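Local coordinates for protein glycoside hydrolase family 81 (Clostridium thermocellum, PDB 6FOP) that hydrolyses beta-1,3-glucans such as laminarin, probably as an endo-acting glucanase of the cellulosome, at residues A[548-553]-A[599-604]; A[572-577]-A[603-608]. One frame throughout, in Å; residues are numbered along the deposited sequence. Where two conformers were deposited one is given.

Contact 1. Residues A[548-553]-A[599-604]; sequences GHNYAS and YEEMLR. With NI (nickel (II) ion), chain B.
Glu601 meets the loop 548-553 with its carboxylate, and the two oxygens have separate tasks. Glu601 OE2 binds the nickel ion at 2.0 Å. The other oxygen accepts the backbone N-H of Asn550, with Asn550 N to Glu601 OE1 at 2.8 Å. This bond is nearly straight, 165° at the hydrogen, and uses the syn lone pair of OE1. The side-chain amide of Asn550 lies nearly coplanar with the carboxylate, the planes 16° apart, but it forms no hydrogen bond with it. Asn550 OD1 sits 3.1 Å from Glu601 OE1, where both atoms are acceptors. His549 lies across the carboxylate at about a right angle. His549 CB is 3.6 Å from Glu601 OE2, and that oxygen lies at the ring edge, near the ring plane. Tyr551 CB comes no nearer to Glu601 OE2 than 4.1 Å.

The side chain of Glu601 leaves helix 592-606 with CG anti to the backbone N (chi1 166°). It runs extended beyond CG, which carries the carboxylate across to the loop and the metal. His562, His574 and Glu605 complete the nickel site. The loop gives second-shell support: besides the bond from Asn550, His549 ND1 is hydrogen-bonded to Glu605 OE2, and the His549 ring stacks on His562.

The nickel and the Asn550 N-H each hold a different oxygen of the carboxylate, which should fix its rotation. The metal probably keeps Glu601 ionised. The contact thus joins a loop without regular structure to a helix through a buried, metal-bound charge.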
# COMPACT_ATOMS: atom_id res chain seq x y z
N GLY A 548 -14.44 -3.47 18.53
CA GLY A 548 -15.27 -2.43 19.14
C GLY A 548 -15.32 -1.06 18.47
O GLY A 548 -15.64 -0.07 19.12
N HIS A 549 -15.02 -0.99 17.18
CA HIS A 549 -14.88 0.28 16.48
C HIS A 549 -15.34 0.12 15.04
O HIS A 549 -15.31 -0.99 14.49
CB HIS A 549 -13.41 0.75 16.52
CG HIS A 549 -12.81 0.73 17.89
ND1 HIS A 549 -12.92 1.79 18.76
CD2 HIS A 549 -12.20 -0.26 18.59
CE1 HIS A 549 -12.37 1.48 19.92
NE2 HIS A 549 -11.93 0.24 19.84
N ASN A 550 -15.65 1.25 14.39
CA ASN A 550 -15.99 1.34 12.98
C ASN A 550 -14.81 1.73 12.07
O ASN A 550 -14.99 2.01 10.90
CB ASN A 550 -17.19 2.27 12.76
CG ASN A 550 -16.89 3.74 13.05
OD1 ASN A 550 -15.74 4.20 13.04
ND2 ASN A 550 -17.95 4.48 13.39
N TYR A 551 -13.62 1.71 12.66
CA TYR A 551 -12.40 2.23 12.07
C TYR A 551 -11.24 1.46 12.68
O TYR A 551 -11.25 1.21 13.88
CB TYR A 551 -12.28 3.71 12.42
CG TYR A 551 -10.90 4.33 12.27
CD1 TYR A 551 -10.26 4.37 11.01
CD2 TYR A 551 -10.23 4.85 13.36
CE1 TYR A 551 -9.01 4.94 10.86
CE2 TYR A 551 -8.98 5.41 13.22
CZ TYR A 551 -8.38 5.48 11.96
OH TYR A 551 -7.16 6.07 11.82
N ALA A 552 -10.27 1.10 11.84
CA ALA A 552 -8.98 0.59 12.29
C ALA A 552 -7.91 1.59 11.90
O ALA A 552 -7.80 1.95 10.72
CB ALA A 552 -8.66 -0.78 11.68
N SER A 553 -7.11 2.02 12.87
CA SER A 553 -6.01 2.95 12.60
C SER A 553 -4.73 2.29 12.11
O SER A 553 -3.94 2.95 11.43
CB SER A 553 -5.75 3.82 13.83
OG SER A 553 -5.62 3.04 14.99
N TYR A 599 -16.77 10.32 12.81
CA TYR A 599 -16.62 11.49 13.67
C TYR A 599 -17.31 11.34 15.01
O TYR A 599 -16.71 11.65 16.06
CB TYR A 599 -17.10 12.73 12.91
CG TYR A 599 -17.02 14.04 13.65
CD1 TYR A 599 -15.87 14.83 13.59
CD2 TYR A 599 -18.11 14.53 14.36
CE1 TYR A 599 -15.83 16.06 14.25
CE2 TYR A 599 -18.07 15.76 14.98
CZ TYR A 599 -16.90 16.50 14.96
OH TYR A 599 -16.87 17.73 15.59
N GLU A 600 -18.54 10.81 15.00
CA GLU A 600 -19.28 10.61 16.26
C GLU A 600 -18.64 9.53 17.14
O GLU A 600 -18.61 9.68 18.35
CB GLU A 600 -20.76 10.34 16.01
CG GLU A 600 -21.53 11.55 15.46
CD GLU A 600 -21.63 12.74 16.41
OE1 GLU A 600 -21.69 12.55 17.64
OE2 GLU A 600 -21.65 13.90 15.92
N GLU A 601 -18.07 8.48 16.51
CA GLU A 601 -17.33 7.50 17.31
C GLU A 601 -16.13 8.18 17.99
O GLU A 601 -15.85 7.97 19.17
CB GLU A 601 -16.80 6.36 16.45
CG GLU A 601 -15.76 5.50 17.16
CD GLU A 601 -15.21 4.32 16.38
OE1 GLU A 601 -16.00 3.43 16.04
OE2 GLU A 601 -13.99 4.29 16.12
N MET A 602 -15.40 8.97 17.21
CA MET A 602 -14.23 9.70 17.73
C MET A 602 -14.61 10.57 18.94
O MET A 602 -13.91 10.55 19.96
CB MET A 602 -13.60 10.51 16.57
CG MET A 602 -12.43 11.41 16.94
SD MET A 602 -12.88 13.00 17.66
CE MET A 602 -13.83 13.69 16.31
N LEU A 603 -15.72 11.29 18.85
CA LEU A 603 -16.18 12.12 19.97
C LEU A 603 -16.49 11.27 21.21
O LEU A 603 -16.10 11.63 22.34
CB LEU A 603 -17.42 12.92 19.58
CG LEU A 603 -17.27 14.01 18.52
CD1 LEU A 603 -18.61 14.71 18.37
CD2 LEU A 603 -16.19 15.00 18.91
N ARG A 604 -17.23 10.18 21.00
CA ARG A 604 -17.57 9.29 22.11
C ARG A 604 -16.31 8.76 22.80
O ARG A 604 -16.22 8.70 24.02
CB ARG A 604 -18.42 8.12 21.63
CG ARG A 604 -19.85 8.46 21.31
CD ARG A 604 -20.70 7.20 21.27
NE ARG A 604 -20.23 6.26 20.25
CZ ARG A 604 -20.51 6.34 18.94
NH1 ARG A 604 -21.26 7.31 18.45
NH2 ARG A 604 -20.03 5.42 18.12
NI NI B . -12.53 5.36 16.97

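Contact 2. Residues A[572-577]-A[603-608]; sequences EKHGIN and LRECGT. With NI (nickel (II) ion), chain B.
His574 and Glu605 meet through the nickel ion. The coordination bonds come first: His574 NE2 lies 2.1 Å from the nickel, and Glu605 OE1 lies 1.9 Å from it. The other oxygen, Glu605 OE2, lies 2.8 Å from the nickel and is not counted as a ligand; it serves His549 of the loop 548-553 instead.

The direct contact between the side chains follows from the shared metal. His574 NE2 and Glu605 OE1 are 3.2 Å apart and are not hydrogen-bonded. The two side chains cross at about a right angle, with the ring and carboxylate planes 67° apart. Glu605 keeps CG beside its backbone N (chi1 -65°) and then extends, which brings OE1 to the nickel. The metal and the His574 ring complete the bridge to helix 570-575.

A hydrogen bond to an outside residue holds the histidine in place. The far ring nitrogen, His574 ND1, is bonded to Asn598 OD1, which should help set the turn of the ring.

Backbone bonds end helix 592-606 just past the ligand. Thr608 N reaches Leu603 O at 3.2 Å, and Gly607 N makes a weak bond to Arg604 O. Gly607 has positive phi (70°), as the C-prime residue of a Schellman motif.

His562 and Glu601 complete the protein ligands, giving a two-histidine, two-glutamate nickel site between helices 570-575 and 592-606.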
# COMPACT_ATOMS: atom_id res chain seq x y z
N GLU A 572 -6.54 12.13 17.39
CA GLU A 572 -5.31 11.78 16.69
C GLU A 572 -5.39 10.38 16.05
O GLU A 572 -4.99 10.19 14.90
CB GLU A 572 -4.09 11.88 17.61
CG GLU A 572 -3.81 13.32 18.02
CD GLU A 572 -2.81 13.41 19.14
OE1 GLU A 572 -1.60 13.48 18.84
OE2 GLU A 572 -3.24 13.40 20.32
N LYS A 573 -5.97 9.41 16.77
CA LYS A 573 -6.05 8.07 16.22
C LYS A 573 -6.85 8.05 14.92
O LYS A 573 -6.46 7.38 13.96
CB LYS A 573 -6.65 7.09 17.23
CG LYS A 573 -5.78 6.86 18.45
CD LYS A 573 -6.35 5.80 19.38
CE LYS A 573 -5.55 5.73 20.67
NZ LYS A 573 -5.98 4.64 21.56
N HIS A 574 -7.96 8.78 14.87
CA HIS A 574 -8.76 8.90 13.65
C HIS A 574 -8.04 9.74 12.57
O HIS A 574 -8.03 9.38 11.39
CB HIS A 574 -10.13 9.49 14.01
CG HIS A 574 -11.08 8.48 14.56
ND1 HIS A 574 -12.25 8.13 13.92
CD2 HIS A 574 -11.00 7.69 15.64
CE1 HIS A 574 -12.86 7.19 14.60
NE2 HIS A 574 -12.13 6.91 15.66
N GLY A 575 -7.42 10.85 13.01
CA GLY A 575 -6.85 11.81 12.08
C GLY A 575 -5.65 11.31 11.28
O GLY A 575 -5.38 11.85 10.19
N ILE A 576 -4.91 10.32 11.80
CA ILE A 576 -3.76 9.83 11.04
C ILE A 576 -4.15 9.17 9.74
O ILE A 576 -3.27 8.94 8.92
CB ILE A 576 -2.83 8.88 11.84
CG1 ILE A 576 -3.55 7.57 12.26
CG2 ILE A 576 -2.20 9.58 13.04
CD1 ILE A 576 -2.65 6.36 12.18
N ASN A 577 -5.42 8.81 9.54
CA ASN A 577 -5.88 8.27 8.26
C ASN A 577 -6.61 9.27 7.40
O ASN A 577 -7.21 8.93 6.40
CB ASN A 577 -6.63 6.94 8.45
CG ASN A 577 -5.67 5.79 8.46
OD1 ASN A 577 -5.15 5.43 7.40
ND2 ASN A 577 -5.32 5.30 9.65
N LEU A 603 -15.72 11.29 18.85
CA LEU A 603 -16.18 12.12 19.97
C LEU A 603 -16.49 11.27 21.21
O LEU A 603 -16.10 11.63 22.34
CB LEU A 603 -17.42 12.92 19.58
CG LEU A 603 -17.27 14.01 18.52
CD1 LEU A 603 -18.61 14.71 18.37
CD2 LEU A 603 -16.19 15.00 18.91
N ARG A 604 -17.23 10.18 21.00
CA ARG A 604 -17.57 9.29 22.11
C ARG A 604 -16.31 8.76 22.80
O ARG A 604 -16.22 8.70 24.02
CB ARG A 604 -18.42 8.12 21.63
CG ARG A 604 -19.85 8.46 21.31
CD ARG A 604 -20.70 7.20 21.27
NE ARG A 604 -20.23 6.26 20.25
CZ ARG A 604 -20.51 6.34 18.94
NH1 ARG A 604 -21.26 7.31 18.45
NH2 ARG A 604 -20.03 5.42 18.12
N GLU A 605 -15.33 8.37 21.99
CA GLU A 605 -14.09 7.83 22.51
C GLU A 605 -13.26 8.88 23.24
O GLU A 605 -12.56 8.56 24.20
CB GLU A 605 -13.29 7.16 21.39
CG GLU A 605 -14.01 5.94 20.84
CD GLU A 605 -13.48 5.42 19.52
OE1 GLU A 605 -12.87 6.16 18.71
OE2 GLU A 605 -13.78 4.25 19.23
N CYS A 606 -13.30 10.13 22.76
CA CYS A 606 -12.62 11.22 23.46
C CYS A 606 -13.36 11.67 24.73
O CYS A 606 -12.76 12.30 25.58
CB CYS A 606 -12.44 12.45 22.54
SG CYS A 606 -11.31 12.19 21.18
N GLY A 607 -14.64 11.33 24.84
CA GLY A 607 -15.50 11.80 25.92
C GLY A 607 -15.83 13.27 25.84
O GLY A 607 -16.04 13.90 26.86
N THR A 608 -15.89 13.80 24.62
CA THR A 608 -16.08 15.23 24.40
C THR A 608 -17.16 15.47 23.35
O THR A 608 -17.51 14.56 22.60
CB THR A 608 -14.77 15.91 23.94
OG1 THR A 608 -14.29 15.26 22.76
CG2 THR A 608 -13.72 15.84 25.00
NI NI B . -12.53 5.36 16.97

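How the contacts relate
Along the chain, the loop 548-553 comes first, after helix 514-534 and before strand 554-556. Segment 572-577 follows at helix 570-575, and both contacts close on helix 592-606. The loops cross: contact 1 spans 45 residues between its segments, and contact 2 starts inside that span and ends just beyond it. Leu603 and Arg604 belong to both. The hairpin 554-556/559-561 lies only in the loop closed by contact 1, and His562 follows it. The first segments are also joined directly, by a probable hydrogen bond from Tyr551 OH to Lys573 O. The nickel joins the two helices and His562 within the family 81 C-terminal domain, and the loop 548-553 is tied in at second shell.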